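Internalin C2 (Listeria monocytogenes serotype 4b str. F2365, PDB 4FHO) is an internalin-family leucine-rich-repeat protein that probably serves in bacterial adhesion to, or invasion of, host cells. Local coordinates at residues T13-I18 and N26-A31; K104-I109 and L118-T123. All coordinates share one frame; numbering follows the deposited sequence.

Contact 1 of 2, residues T13-I18 and N26-A31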
ATOM      1  N   THR A  13     -19.924   7.125  22.848  1.00 83.53           N
ATOM      2  CA  THR A  13     -20.804   7.058  21.678  1.00 86.84           C
ATOM      3  C   THR A  13     -20.920   5.589  21.246  1.00 81.76           C
ATOM      4  O   THR A  13     -19.951   4.851  21.410  1.00 70.20           O
ATOM      5  CB  THR A  13     -20.204   7.890  20.522  1.00 86.83           C
ATOM      6  OG1 THR A  13     -19.976   9.227  20.980  1.00 86.52           O
ATOM      7  CG2 THR A  13     -21.131   7.930  19.309  1.00 81.41           C
ATOM      8  N   PRO A  14     -22.099   5.158  20.729  1.00 80.47           N
ATOM      9  CA  PRO A  14     -22.201   3.793  20.211  1.00 79.69           C
ATOM     10  C   PRO A  14     -21.247   3.531  19.042  1.00 76.78           C
ATOM     11  O   PRO A  14     -20.984   4.444  18.245  1.00 76.19           O
ATOM     12  CB  PRO A  14     -23.657   3.701  19.752  1.00 86.98           C
ATOM     13  CG  PRO A  14     -24.383   4.639  20.645  1.00 94.09           C
ATOM     14  CD  PRO A  14     -23.434   5.788  20.834  1.00 92.14           C
ATOM     15  N   ILE A  15     -20.742   2.302  18.945  1.00 74.28           N
ATOM     16  CA  ILE A  15     -19.784   1.929  17.887  1.00 67.01           C
ATOM     17  C   ILE A  15     -20.373   2.132  16.479  1.00 69.47           C
ATOM     18  O   ILE A  15     -19.653   2.590  15.572  1.00 66.04           O
ATOM     19  CB  ILE A  15     -19.229   0.478  18.073  1.00 69.76           C
ATOM     20  CG1 ILE A  15     -18.405   0.359  19.367  1.00 73.85           C
ATOM     21  CG2 ILE A  15     -18.342   0.058  16.912  1.00 62.12           C
ATOM     22  CD1 ILE A  15     -18.240  -1.070  19.844  1.00 75.89           C
ATOM     23  N   ASN A  16     -21.666   1.841  16.300  1.00 66.19           N
ATOM     24  CA  ASN A  16     -22.321   2.011  14.972  1.00 66.72           C
ATOM     25  C   ASN A  16     -22.743   3.445  14.597  1.00 70.61           C
ATOM     26  O   ASN A  16     -23.296   3.647  13.516  1.00 75.74           O
ATOM     27  CB  ASN A  16     -23.479   1.007  14.776  1.00 72.97           C
ATOM     28  CG  ASN A  16     -24.690   1.268  15.677  1.00 74.24           C
ATOM     29  OD1 ASN A  16     -24.660   2.077  16.599  1.00 69.16           O
ATOM     30  ND2 ASN A  16     -25.765   0.555  15.400  1.00 83.56           N
ATOM     31  N   VAL A  17     -22.523   4.408  15.498  1.00 73.39           N
ATOM     32  CA  VAL A  17     -22.656   5.854  15.209  1.00 73.95           C
ATOM     33  C   VAL A  17     -21.327   6.361  14.666  1.00 73.71           C
ATOM     34  O   VAL A  17     -21.293   6.985  13.603  1.00 76.59           O
ATOM     35  CB  VAL A  17     -23.016   6.682  16.467  1.00 76.94           C
ATOM     36  CG1 VAL A  17     -22.921   8.189  16.204  1.00 80.99           C
ATOM     37  CG2 VAL A  17     -24.412   6.326  16.973  1.00 82.32           C
ATOM     38  N   ILE A  18     -20.254   6.103  15.424  1.00 72.19           N
ATOM     39  CA  ILE A  18     -18.867   6.474  15.059  1.00 70.08           C
ATOM     40  C   ILE A  18     -18.453   5.813  13.733  1.00 70.38           C
ATOM     41  O   ILE A  18     -17.903   6.475  12.868  1.00 68.37           O
ATOM     42  CB  ILE A  18     -17.838   6.040  16.141  1.00 70.51           C
ATOM     43  CG1 ILE A  18     -18.098   6.687  17.504  1.00 74.04           C
ATOM     44  CG2 ILE A  18     -16.410   6.405  15.731  1.00 70.71           C
ATOM     45  CD1 ILE A  18     -17.373   5.956  18.615  1.00 72.90           C
ATOM     46  N   ASN A  26     -18.474  -3.871  13.043  1.00 60.60           N
ATOM     47  CA  ASN A  26     -18.269  -5.223  13.578  1.00 60.25           C
ATOM     48  C   ASN A  26     -16.800  -5.477  13.939  1.00 59.60           C
ATOM     49  O   ASN A  26     -16.513  -6.082  14.974  1.00 62.21           O
ATOM     50  CB  ASN A  26     -18.776  -6.299  12.597  1.00 69.28           C
ATOM     51  CG  ASN A  26     -18.716  -7.696  13.188  1.00 69.62           C
ATOM     52  OD1 ASN A  26     -19.447  -8.008  14.121  1.00 72.91           O
ATOM     53  ND2 ASN A  26     -17.812  -8.521  12.679  1.00 71.14           N
ATOM     54  N   ALA A  27     -15.883  -4.982  13.103  1.00 55.66           N
ATOM     55  CA  ALA A  27     -14.443  -5.136  13.358  1.00 59.98           C
ATOM     56  C   ALA A  27     -13.979  -4.340  14.596  1.00 63.73           C
ATOM     57  O   ALA A  27     -13.164  -4.847  15.367  1.00 61.33           O
ATOM     58  CB  ALA A  27     -13.622  -4.782  12.121  1.00 56.76           C
ATOM     59  N   VAL A  28     -14.512  -3.128  14.804  1.00 56.82           N
ATOM     60  CA  VAL A  28     -14.196  -2.326  16.013  1.00 60.16           C
ATOM     61  C   VAL A  28     -14.786  -2.944  17.287  1.00 59.67           C
ATOM     62  O   VAL A  28     -14.157  -2.890  18.344  1.00 62.48           O
ATOM     63  CB  VAL A  28     -14.635  -0.847  15.857  1.00 59.91           C
ATOM     64  CG1 VAL A  28     -14.428  -0.064  17.141  1.00 62.64           C
ATOM     65  CG2 VAL A  28     -13.851  -0.217  14.697  1.00 64.26           C
ATOM     66  N   LYS A  29     -15.990  -3.508  17.176  1.00 60.67           N
ATOM     67  CA  LYS A  29     -16.627  -4.271  18.257  1.00 64.65           C
ATOM     68  C   LYS A  29     -15.723  -5.402  18.746  1.00 64.28           C
ATOM     69  O   LYS A  29     -15.530  -5.553  19.956  1.00 62.77           O
ATOM     70  CB  LYS A  29     -17.988  -4.816  17.788  1.00 68.44           C
ATOM     71  CG  LYS A  29     -18.801  -5.602  18.820  1.00 74.22           C
ATOM     72  CD  LYS A  29     -19.642  -6.694  18.168  1.00 72.78           C
ATOM     73  CE  LYS A  29     -18.814  -7.933  17.844  1.00 78.39           C
ATOM     74  NZ  LYS A  29     -19.513  -8.847  16.895  1.00 71.83           N
ATOM     75  N   THR A  30     -15.149  -6.164  17.810  1.00 63.79           N
ATOM     76  CA  THR A  30     -14.220  -7.253  18.154  1.00 68.67           C
ATOM     77  C   THR A  30     -12.903  -6.728  18.738  1.00 69.04           C
ATOM     78  O   THR A  30     -12.441  -7.233  19.758  1.00 72.20           O
ATOM     79  CB  THR A  30     -13.954  -8.161  16.936  1.00 61.56           C
ATOM     80  OG1 THR A  30     -15.206  -8.687  16.481  1.00 78.60           O
ATOM     81  CG2 THR A  30     -13.007  -9.327  17.281  1.00 70.95           C
ATOM     82  N   ALA A  31     -12.323  -5.713  18.094  1.00 63.49           N
ATOM     83  CA  ALA A  31     -11.061  -5.098  18.544  1.00 63.44           C
ATOM     84  C   ALA A  31     -11.142  -4.445  19.939  1.00 64.40           C
ATOM     85  O   ALA A  31     -10.152  -4.458  20.670  1.00 73.10           O
ATOM     86  CB  ALA A  31     -10.553  -4.101  17.514  1.00 59.82           C
TER
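Two torsions of Ile15, chi1 at -64° and chi2 at 161°, send its CG2 to Val28 and its CD1 to Lys29. The first sets Ile15 CG2 anti to the backbone N and CG1 anti to the carbonyl carbon; the second extends the CG1 arm out to CD1. Ile15 CG2 lies 3.9 Å from Val28 CG1, while Ile15 CD1, at the end of the longer arm, lies 3.9 Å from Lys29 CA. The isoleucine thus straddles two consecutive residues of helix 22-31, touching a side-chain methyl of one and the backbone of the next. On the helix side, chi1 of 175° places CG1 of Val28 anti to its own N, and this is the branch that receives Ile15; the two side chains meet at a slant.

Lys29 contributes its base alone: Lys29 CB is 4.3 Å from Ile15 CD1, and the chain then turns off along its own helix. There Lys29 NZ donates to Asn26 OD1 at 2.9 Å, a hydrogen bond tilted from the amide plane, so the ammonium group is held one turn back and its charge stays clear of the apolar patch. Asn26 O accepts from both N and OG1 of Thr30, which reach it from opposite faces of its carbonyl plane.

Pro14 is the N-cap of the short helix 15-18, so Ile15 is the first helical residue after strand 13-14. Val41 of strand 40-41 also packs on Ile15, whereas Leu46 of helix 43-47 and Leu52 of strand 51-53 pack on Val28, which therefore faces both the N-terminal cap and the edge of the parallel sheet. No hydrogen bond crosses between 13-18 and 26-31, so aliphatic packing and burial alone join them.

Contact 2 of 2, residues K104-I109 and L118-T123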
ATOM      1  N   LYS A 104      -9.192   4.597  -7.372  1.00 52.56           N
ATOM      2  CA  LYS A 104      -9.054   5.473  -8.540  1.00 58.22           C
ATOM      3  C   LYS A 104      -7.874   6.429  -8.434  1.00 59.30           C
ATOM      4  O   LYS A 104      -7.189   6.662  -9.410  1.00 62.42           O
ATOM      5  CB  LYS A 104     -10.342   6.234  -8.907  1.00 59.88           C
ATOM      6  CG  LYS A 104     -11.566   5.347  -9.129  1.00 63.49           C
ATOM      7  CD  LYS A 104     -11.799   4.977 -10.594  1.00 77.83           C
ATOM      8  CE  LYS A 104     -13.277   4.901 -10.943  1.00 73.87           C
ATOM      9  NZ  LYS A 104     -13.894   3.746 -10.244  1.00 75.84           N
ATOM     10  N   ASN A 105      -7.669   7.005  -7.258  1.00 61.22           N
ATOM     11  CA  ASN A 105      -6.444   7.715  -6.925  1.00 60.22           C
ATOM     12  C   ASN A 105      -6.116   7.472  -5.454  1.00 59.27           C
ATOM     13  O   ASN A 105      -6.983   7.059  -4.695  1.00 54.54           O
ATOM     14  CB  ASN A 105      -6.623   9.215  -7.219  1.00 67.81           C
ATOM     15  CG  ASN A 105      -7.557   9.894  -6.239  1.00 62.28           C
ATOM     16  OD1 ASN A 105      -7.133  10.344  -5.174  1.00 66.11           O
ATOM     17  ND2 ASN A 105      -8.840   9.953  -6.585  1.00 67.80           N
ATOM     18  N   VAL A 106      -4.886   7.798  -5.058  1.00 56.00           N
ATOM     19  CA  VAL A 106      -4.452   7.692  -3.650  1.00 59.59           C
ATOM     20  C   VAL A 106      -3.918   9.041  -3.108  1.00 63.63           C
ATOM     21  O   VAL A 106      -2.998   9.065  -2.297  1.00 57.83           O
ATOM     22  CB  VAL A 106      -3.448   6.529  -3.480  1.00 64.28           C
ATOM     23  CG1 VAL A 106      -4.157   5.210  -3.768  1.00 59.30           C
ATOM     24  CG2 VAL A 106      -2.227   6.723  -4.366  1.00 64.06           C
ATOM     25  N   SER A 107      -4.536  10.149  -3.523  1.00 63.44           N
ATOM     26  CA  SER A 107      -4.145  11.504  -3.048  1.00 61.52           C
ATOM     27  C   SER A 107      -4.192  11.616  -1.528  1.00 62.77           C
ATOM     28  O   SER A 107      -3.299  12.202  -0.917  1.00 63.41           O
ATOM     29  CB  SER A 107      -5.027  12.590  -3.675  1.00 68.57           C
ATOM     30  OG  SER A 107      -4.882  12.597  -5.084  1.00 68.97           O
ATOM     31  N   ALA A 108      -5.202  10.995  -0.923  1.00 62.26           N
ATOM     32  CA  ALA A 108      -5.423  11.064   0.519  1.00 67.70           C
ATOM     33  C   ALA A 108      -4.333  10.430   1.398  1.00 63.49           C
ATOM     34  O   ALA A 108      -4.337  10.690   2.596  1.00 79.33           O
ATOM     35  CB  ALA A 108      -6.792  10.472   0.885  1.00 68.09           C
ATOM     36  N   ILE A 109      -3.437   9.611   0.845  1.00 64.89           N
ATOM     37  CA  ILE A 109      -2.372   8.994   1.656  1.00 66.99           C
ATOM     38  C   ILE A 109      -1.022   9.713   1.629  1.00 67.98           C
ATOM     39  O   ILE A 109      -0.098   9.280   2.336  1.00 60.79           O
ATOM     40  CB  ILE A 109      -2.202   7.483   1.356  1.00 68.97           C
ATOM     41  CG1 ILE A 109      -1.581   7.203  -0.014  1.00 67.61           C
ATOM     42  CG2 ILE A 109      -3.544   6.772   1.468  1.00 76.69           C
ATOM     43  CD1 ILE A 109      -0.980   5.823  -0.098  1.00 72.42           C
ATOM     44  N   LEU A 118       2.725  -0.935   1.954  1.00 52.86           N
ATOM     45  CA  LEU A 118       1.555  -0.401   1.268  1.00 56.42           C
ATOM     46  C   LEU A 118       1.132  -1.330   0.138  1.00 51.12           C
ATOM     47  O   LEU A 118       1.939  -1.624  -0.738  1.00 56.76           O
ATOM     48  CB  LEU A 118       1.876   0.990   0.714  1.00 57.97           C
ATOM     49  CG  LEU A 118       0.791   1.736  -0.047  1.00 56.33           C
ATOM     50  CD1 LEU A 118      -0.457   1.812   0.815  1.00 51.82           C
ATOM     51  CD2 LEU A 118       1.271   3.142  -0.412  1.00 50.22           C
ATOM     52  N   ASP A 119      -0.106  -1.806   0.176  1.00 51.11           N
ATOM     53  CA  ASP A 119      -0.652  -2.671  -0.886  1.00 49.37           C
ATOM     54  C   ASP A 119      -1.782  -1.960  -1.624  1.00 51.34           C
ATOM     55  O   ASP A 119      -2.891  -1.816  -1.090  1.00 50.09           O
ATOM     56  CB  ASP A 119      -1.116  -4.006  -0.321  1.00 49.37           C
ATOM     57  CG  ASP A 119      -1.490  -5.028  -1.399  1.00 58.12           C
ATOM     58  OD1 ASP A 119      -1.593  -4.717  -2.610  1.00 54.08           O
ATOM     59  OD2 ASP A 119      -1.695  -6.184  -1.016  1.00 57.41           O
ATOM     60  N   LEU A 120      -1.495  -1.583  -2.870  1.00 49.90           N
ATOM     61  CA  LEU A 120      -2.446  -0.918  -3.763  1.00 48.39           C
ATOM     62  C   LEU A 120      -2.754  -1.748  -5.025  1.00 45.55           C
ATOM     63  O   LEU A 120      -3.159  -1.203  -6.063  1.00 49.23           O
ATOM     64  CB  LEU A 120      -1.941   0.489  -4.116  1.00 50.75           C
ATOM     65  CG  LEU A 120      -1.760   1.451  -2.942  1.00 58.12           C
ATOM     66  CD1 LEU A 120      -1.010   2.677  -3.448  1.00 52.04           C
ATOM     67  CD2 LEU A 120      -3.092   1.811  -2.270  1.00 52.69           C
ATOM     68  N   THR A 121      -2.622  -3.078  -4.901  1.00 49.37           N
ATOM     69  CA  THR A 121      -2.990  -4.030  -5.954  1.00 48.13           C
ATOM     70  C   THR A 121      -4.455  -3.859  -6.386  1.00 49.57           C
ATOM     71  O   THR A 121      -5.304  -3.791  -5.547  1.00 48.24           O
ATOM     72  CB  THR A 121      -2.746  -5.482  -5.491  1.00 48.67           C
ATOM     73  OG1 THR A 121      -1.364  -5.629  -5.082  1.00 49.16           O
ATOM     74  CG2 THR A 121      -3.101  -6.482  -6.605  1.00 51.00           C
ATOM     75  N   SER A 122      -4.711  -3.736  -7.686  1.00 44.61           N
ATOM     76  CA  SER A 122      -6.085  -3.691  -8.244  1.00 52.85           C
ATOM     77  C   SER A 122      -6.935  -2.595  -7.610  1.00 50.08           C
ATOM     78  O   SER A 122      -7.996  -2.879  -7.064  1.00 48.76           O
ATOM     79  CB  SER A 122      -6.780  -5.066  -8.089  1.00 48.53           C
ATOM     80  OG  SER A 122      -6.002  -6.091  -8.649  1.00 56.70           O
ATOM     81  N   THR A 123      -6.396  -1.376  -7.572  1.00 50.46           N
ATOM     82  CA  THR A 123      -7.102  -0.210  -7.012  1.00 47.51           C
ATOM     83  C   THR A 123      -7.570   0.792  -8.066  1.00 47.03           C
ATOM     84  O   THR A 123      -8.057   1.875  -7.720  1.00 50.79           O
ATOM     85  CB  THR A 123      -6.303   0.443  -5.874  1.00 49.09           C
ATOM     86  OG1 THR A 123      -4.996   0.806  -6.324  1.00 53.30           O
ATOM     87  CG2 THR A 123      -6.184  -0.565  -4.698  1.00 45.29           C
TER
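Lys104, a non-glycine residue with a positive phi of 78°, donates the only hydrogen bond across this otherwise aliphatic contact. Lys104 N lies 3.0 Å from Thr123 O, and the bond is nearly linear at both ends, 174° at the hydrogen and 170° at the carbonyl oxygen. The CB of Lys104 points away, yet NZ bonds OE1 of Gln124, the residue after Thr123. Deeper in, two pairs meet tip to tip. Val106 CG1 lies 3.9 Å from Leu120 CD2, and Ile109 CD1 comes to 3.5 Å from Leu118 CD2, a close methyl contact. In Ile109 CG1 sits between the backbone N and carbonyl carbon, which lets CD1 meet Leu118 CD2.

Polar side chains brace both backbones. In an Asx turn, Asn105 OD1 accepts from Ser107 N in the carbonyl plane, and Ser107 OG adds a bond from above that plane. A second Asx turn has Asp119 OD1 gripped by Thr121 N and OG1. Leu120 O takes Thr123 OG1 at 2.7 Å and also Asn145 ND2, a link to the next coil. Successive leucine-rich-repeat coils are stacked here: aliphatic tips fill the interior, while hydrogen bonds fix the turns around it.

How the contacts relate
From the N terminus, the chain first forms strand 13-14 and the short helix 15-18, then returns through helix 22-31, so that contact 1 closes a loop of seven intervening residues. It then passes through strand 40-41 and helix 43-47 and enters the parallel sheet at strand 51-53. Contact 2 opens after strand 95-97 and closes over eight residues, at the end of strand 117-119. The two loops are in series, neither nesting nor crossing. The centres of contact 1 and contact 2 are about 25 Å apart. The nearest atoms of contact 1 and contact 2 are about 17 Å apart, without touching. Contact 1 joins elements within the N-terminal cap; contact 2 ties one repeat's loop to the following strand and turn.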